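Local coordinates for protein nucleoside-diphosphate sugar epimerase (SulA family) (PDB 3OH8) that probably binds a dinucleotide cofactor in a Rossmann-type domain and interconverts the epimers of nucleotide-linked sugars, at residues A[265-268]-A[269-273]; A[278-281]-A[282-285]. One frame throughout, in Å; residues are numbered along the deposited sequence.

A short strand, a turn and a helix in succession make a compact example of how local contacts lead a chain from one element into the next. Interaction 1 comes first, closing a four-residue turn at T268–S271 just after strand 265-267, which lies parallel to strand 412-415. The chain then runs on to helix 277-287, where interaction 2 closes successive helical turns. The two stand in series, neither enclosing nor crossing the other, their centres about 15 Å apart. They nevertheless meet through space: S273, at the end of interaction 1, probably hydrogen-bonds through its OG to NH1 of R283 in interaction 2, tying the loop back to the helix it leads into.

Interaction 1 of 2, residues A[265-268]-A[269-273]; sequences EILT and EESES
T268 and S271 close a type I beta turn at the surface of the Rossmann-type domain, where strand 265-267 gives way to the loop leading to helix 277-287. It illustrates how one serine can reinforce a turn that the backbone already closes. In the backbone bond, S271 N donates to T268 O at 2.8 Å, approaching from above the carbonyl plane, 57° out of it. The side chain supplies a second bond in the other direction: T268 N donates to S271 OG at 2.8 Å, almost straight at 175°. That hydroxyl can reach back because OG stands beside the serine's own backbone N, anti to the carbonyl carbon (chi1 -53°).

Having accepted one hydrogen, S271 OG passes its own to a water 2.6 Å away. The water in turn donates to E265 OE2 at 2.5 Å and, at a longer reach, to I266 O, so one molecule joins the strand's acidic side chain and its backbone to the turn. The other oxygen of that carboxylate, OE1, makes a salt bridge to R262, which should help to hold the extended E265 chain in place; NH1 of R262 also hydrogen-bonds the carbonyl O of E272.

At the turn's corner E269 reaches other parts of the chain: it bends at its second torsion, and its two oxygens accept from the backbone N atoms of N363 and of A419 in helix 418-422. Its own backbone N is buried here without a polar partner. L267 lays CD2 4.2 Å from S271 CB, and at the far end of the turn the methyl CG2 of T268 rests 3.7 Å from CG of E270.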
loop_
_atom_site.group_PDB
_atom_site.type_symbol
_atom_site.label_atom_id
_atom_site.label_comp_id
_atom_site.label_asym_id
_atom_site.label_seq_id
_atom_site.Cartn_x
_atom_site.Cartn_y
_atom_site.Cartn_z
ATOM N N GLU A 265 -24.151 9.470 14.061
ATOM C CA GLU A 265 -24.717 9.545 12.720
ATOM C C GLU A 265 -23.826 8.797 11.735
ATOM O O GLU A 265 -22.613 9.006 11.703
ATOM C CB GLU A 265 -24.860 10.998 12.278
ATOM C CG GLU A 265 -25.429 11.155 10.883
ATOM C CD GLU A 265 -25.378 12.588 10.407
ATOM O OE1 GLU A 265 -25.024 13.459 11.226
ATOM O OE2 GLU A 265 -25.692 12.849 9.224
ATOM N N ILE A 266 -24.429 7.909 10.954
ATOM C CA ILE A 266 -23.683 7.140 9.973
ATOM C C ILE A 266 -23.449 8.034 8.768
ATOM O O ILE A 266 -24.396 8.510 8.152
ATOM C CB ILE A 266 -24.454 5.886 9.543
ATOM C CG1 ILE A 266 -24.499 4.874 10.694
ATOM C CG2 ILE A 266 -23.818 5.265 8.315
ATOM C CD1 ILE A 266 -25.319 3.637 10.391
ATOM N N LEU A 267 -22.187 8.279 8.446
ATOM C CA LEU A 267 -21.847 9.213 7.373
ATOM C C LEU A 267 -21.630 8.507 6.036
ATOM O O LEU A 267 -20.772 7.631 5.903
ATOM C CB LEU A 267 -20.606 10.032 7.756
ATOM C CG LEU A 267 -20.755 10.779 9.088
ATOM C CD1 LEU A 267 -19.390 11.210 9.633
ATOM C CD2 LEU A 267 -21.697 11.981 8.921
ATOM N N THR A 268 -22.414 8.920 5.048
ATOM C CA THR A 268 -22.378 8.353 3.707
ATOM C C THR A 268 -22.043 9.477 2.740
ATOM O O THR A 268 -22.086 10.640 3.109
ATOM C CB THR A 268 -23.764 7.774 3.346
ATOM O OG1 THR A 268 -23.976 6.561 4.083
ATOM C CG2 THR A 268 -23.871 7.480 1.871
ATOM N N GLU A 269 -21.732 9.148 1.492
ATOM C CA GLU A 269 -21.463 10.199 0.522
ATOM C C GLU A 269 -22.702 11.070 0.295
ATOM O O GLU A 269 -22.630 12.108 -0.366
ATOM C CB GLU A 269 -20.938 9.609 -0.789
ATOM C CG GLU A 269 -19.583 8.862 -0.641
ATOM C CD GLU A 269 -19.727 7.407 -0.201
ATOM O OE1 GLU A 269 -20.865 6.954 0.054
ATOM O OE2 GLU A 269 -18.697 6.702 -0.117
ATOM N N GLU A 270 -23.832 10.645 0.856
ATOM C CA GLU A 270 -25.074 11.416 0.789
ATOM C C GLU A 270 -25.179 12.423 1.924
ATOM O O GLU A 270 -25.974 13.360 1.854
ATOM C CB GLU A 270 -26.294 10.496 0.898
ATOM C CG GLU A 270 -26.325 9.368 -0.081
ATOM C CD GLU A 270 -26.916 9.777 -1.394
ATOM O OE1 GLU A 270 -27.989 9.237 -1.745
ATOM O OE2 GLU A 270 -26.313 10.638 -2.072
ATOM N N SER A 271 -24.409 12.210 2.985
ATOM C CA SER A 271 -24.506 13.069 4.156
ATOM C C SER A 271 -23.986 14.472 3.865
ATOM O O SER A 271 -23.043 14.651 3.085
ATOM C CB SER A 271 -23.729 12.466 5.317
ATOM O OG SER A 271 -24.136 11.131 5.537
ATOM N N GLU A 272 -24.598 15.468 4.503
ATOM C CA GLU A 272 -24.164 16.853 4.342
ATOM C C GLU A 272 -22.780 17.081 4.906
ATOM O O GLU A 272 -22.335 16.365 5.798
ATOM C CB GLU A 272 -25.093 17.806 5.091
ATOM C CG GLU A 272 -26.500 17.859 4.611
ATOM C CD GLU A 272 -27.294 18.876 5.418
ATOM O OE1 GLU A 272 -26.694 19.876 5.887
ATOM O OE2 GLU A 272 -28.500 18.673 5.582
ATOM N N SER A 273 -22.129 18.131 4.418
ATOM C CA SER A 273 -20.868 18.581 4.990
ATOM C C SER A 273 -21.043 18.998 6.440
ATOM O O SER A 273 -22.143 19.374 6.871
ATOM C CB SER A 273 -20.306 19.754 4.189
ATOM O OG SER A 273 -19.008 20.104 4.642
HETATM O O HOH W 1 -26.016 11.176 7.354
#

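Interaction 2 of 2, residues A[278-281]-A[282-285]; sequences LAEV and CRDW
L278 starts the series by accepting from the backbone of C282: C282 N lies 3.0 Å from L278 O, and the two side chains also meet, CD1 of the leucine 4.1 Å from SG. One residue on, A279 O receives R283 N in the same way, but here the arginine side chain doubles back along the helix. Its chain bends at chi3 (-61°), bringing NH1 to 3.7 Å from the methyl CB of A279. With S273 of the preceding loop as the probable partner of NH1, the rotation of the group should be restrained.

The guanidinium lies with one face over the backbone at E280, whose CA stands 3.4 Å above its plane, offset toward the rim. These contacts run along helix 277-287 of the Rossmann fold, part of the beta-alpha-beta crossover between the parallel neighbouring strands 248-254 and 298-308. The backbone O of E280 takes D284 N at 3.0 Å. Their carboxylates, turned 83° against each other, bring OE2 of E280 within 4.4 Å of OD2 of D284; K222 forms a salt bridge with that OE2 and probably tempers the repulsion.

V281 O accepts W285 N at 2.8 Å. Beyond this bond the tryptophan swings away from 278-281 toward helix 222-242, CG anti to the backbone N (chi1 -175°), and its ring makes a cation-pi contact with R229 of that helix, on which the V281 side chain also packs, at I225.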
loop_
_atom_site.group_PDB
_atom_site.type_symbol
_atom_site.label_atom_id
_atom_site.label_comp_id
_atom_site.label_asym_id
_atom_site.label_seq_id
_atom_site.Cartn_x
_atom_site.Cartn_y
_atom_site.Cartn_z
ATOM N N LEU A 278 -12.818 22.550 9.805
ATOM C CA LEU A 278 -12.317 21.395 9.079
ATOM C C LEU A 278 -13.213 21.110 7.878
ATOM O O LEU A 278 -12.733 20.931 6.747
ATOM C CB LEU A 278 -12.257 20.178 10.001
ATOM C CG LEU A 278 -11.994 18.826 9.338
ATOM C CD1 LEU A 278 -10.645 18.837 8.647
ATOM C CD2 LEU A 278 -12.073 17.698 10.367
ATOM N N ALA A 279 -14.519 21.056 8.122
ATOM C CA ALA A 279 -15.487 20.823 7.050
ATOM C C ALA A 279 -15.380 21.888 5.960
ATOM O O ALA A 279 -15.499 21.587 4.768
ATOM C CB ALA A 279 -16.910 20.775 7.603
ATOM N N GLU A 280 -15.164 23.135 6.371
ATOM C CA GLU A 280 -15.102 24.224 5.411
ATOM C C GLU A 280 -13.886 24.055 4.519
ATOM O O GLU A 280 -13.978 24.192 3.306
ATOM C CB GLU A 280 -15.048 25.580 6.115
ATOM C CG GLU A 280 -14.818 26.747 5.164
ATOM C CD GLU A 280 -15.000 28.095 5.844
ATOM O OE1 GLU A 280 -15.225 28.123 7.073
ATOM O OE2 GLU A 280 -14.918 29.126 5.146
ATOM N N VAL A 281 -12.749 23.762 5.137
ATOM C CA VAL A 281 -11.515 23.521 4.397
ATOM C C VAL A 281 -11.724 22.438 3.352
ATOM O O VAL A 281 -11.378 22.617 2.186
ATOM C CB VAL A 281 -10.359 23.105 5.327
ATOM C CG1 VAL A 281 -9.208 22.530 4.514
ATOM C CG2 VAL A 281 -9.903 24.303 6.165
ATOM N N CYS A 282 -12.321 21.328 3.763
ATOM C CA CYS A 282 -12.573 20.239 2.832
ATOM C C CYS A 282 -13.548 20.606 1.716
ATOM O O CYS A 282 -13.349 20.193 0.571
ATOM C CB CYS A 282 -13.019 18.973 3.574
ATOM S SG CYS A 282 -11.753 18.344 4.689
ATOM N N ARG A 283 -14.598 21.367 2.029
ATOM C CA ARG A 283 -15.513 21.827 0.980
ATOM C C ARG A 283 -14.747 22.642 -0.057
ATOM O O ARG A 283 -14.924 22.453 -1.262
ATOM C CB ARG A 283 -16.669 22.688 1.538
ATOM C CG ARG A 283 -17.718 21.934 2.378
ATOM C CD ARG A 283 -18.961 22.806 2.655
ATOM N NE ARG A 283 -18.646 24.017 3.417
ATOM C CZ ARG A 283 -18.670 24.095 4.750
ATOM N NH1 ARG A 283 -18.981 23.031 5.483
ATOM N NH2 ARG A 283 -18.375 25.236 5.355
ATOM N N ASP A 284 -13.921 23.572 0.412
ATOM C CA ASP A 284 -13.142 24.416 -0.494
ATOM C C ASP A 284 -12.141 23.582 -1.290
ATOM O O ASP A 284 -11.932 23.798 -2.480
ATOM C CB ASP A 284 -12.377 25.459 0.299
ATOM C CG ASP A 284 -13.296 26.489 0.952
ATOM O OD1 ASP A 284 -14.495 26.513 0.605
ATOM O OD2 ASP A 284 -12.816 27.258 1.809
ATOM N N TRP A 285 -11.508 22.638 -0.603
ATOM C CA TRP A 285 -10.518 21.765 -1.222
ATOM C C TRP A 285 -11.155 20.967 -2.371
ATOM O O TRP A 285 -10.598 20.865 -3.470
ATOM C CB TRP A 285 -9.976 20.848 -0.129
ATOM C CG TRP A 285 -8.858 19.937 -0.480
ATOM C CD1 TRP A 285 -8.084 19.951 -1.604
ATOM C CD2 TRP A 285 -8.375 18.864 0.334
ATOM N NE1 TRP A 285 -7.143 18.942 -1.541
ATOM C CE2 TRP A 285 -7.303 18.262 -0.360
ATOM C CE3 TRP A 285 -8.749 18.354 1.585
ATOM C CZ2 TRP A 285 -6.596 17.167 0.153
ATOM C CZ3 TRP A 285 -8.054 17.266 2.092
ATOM C CH2 TRP A 285 -6.988 16.680 1.372
#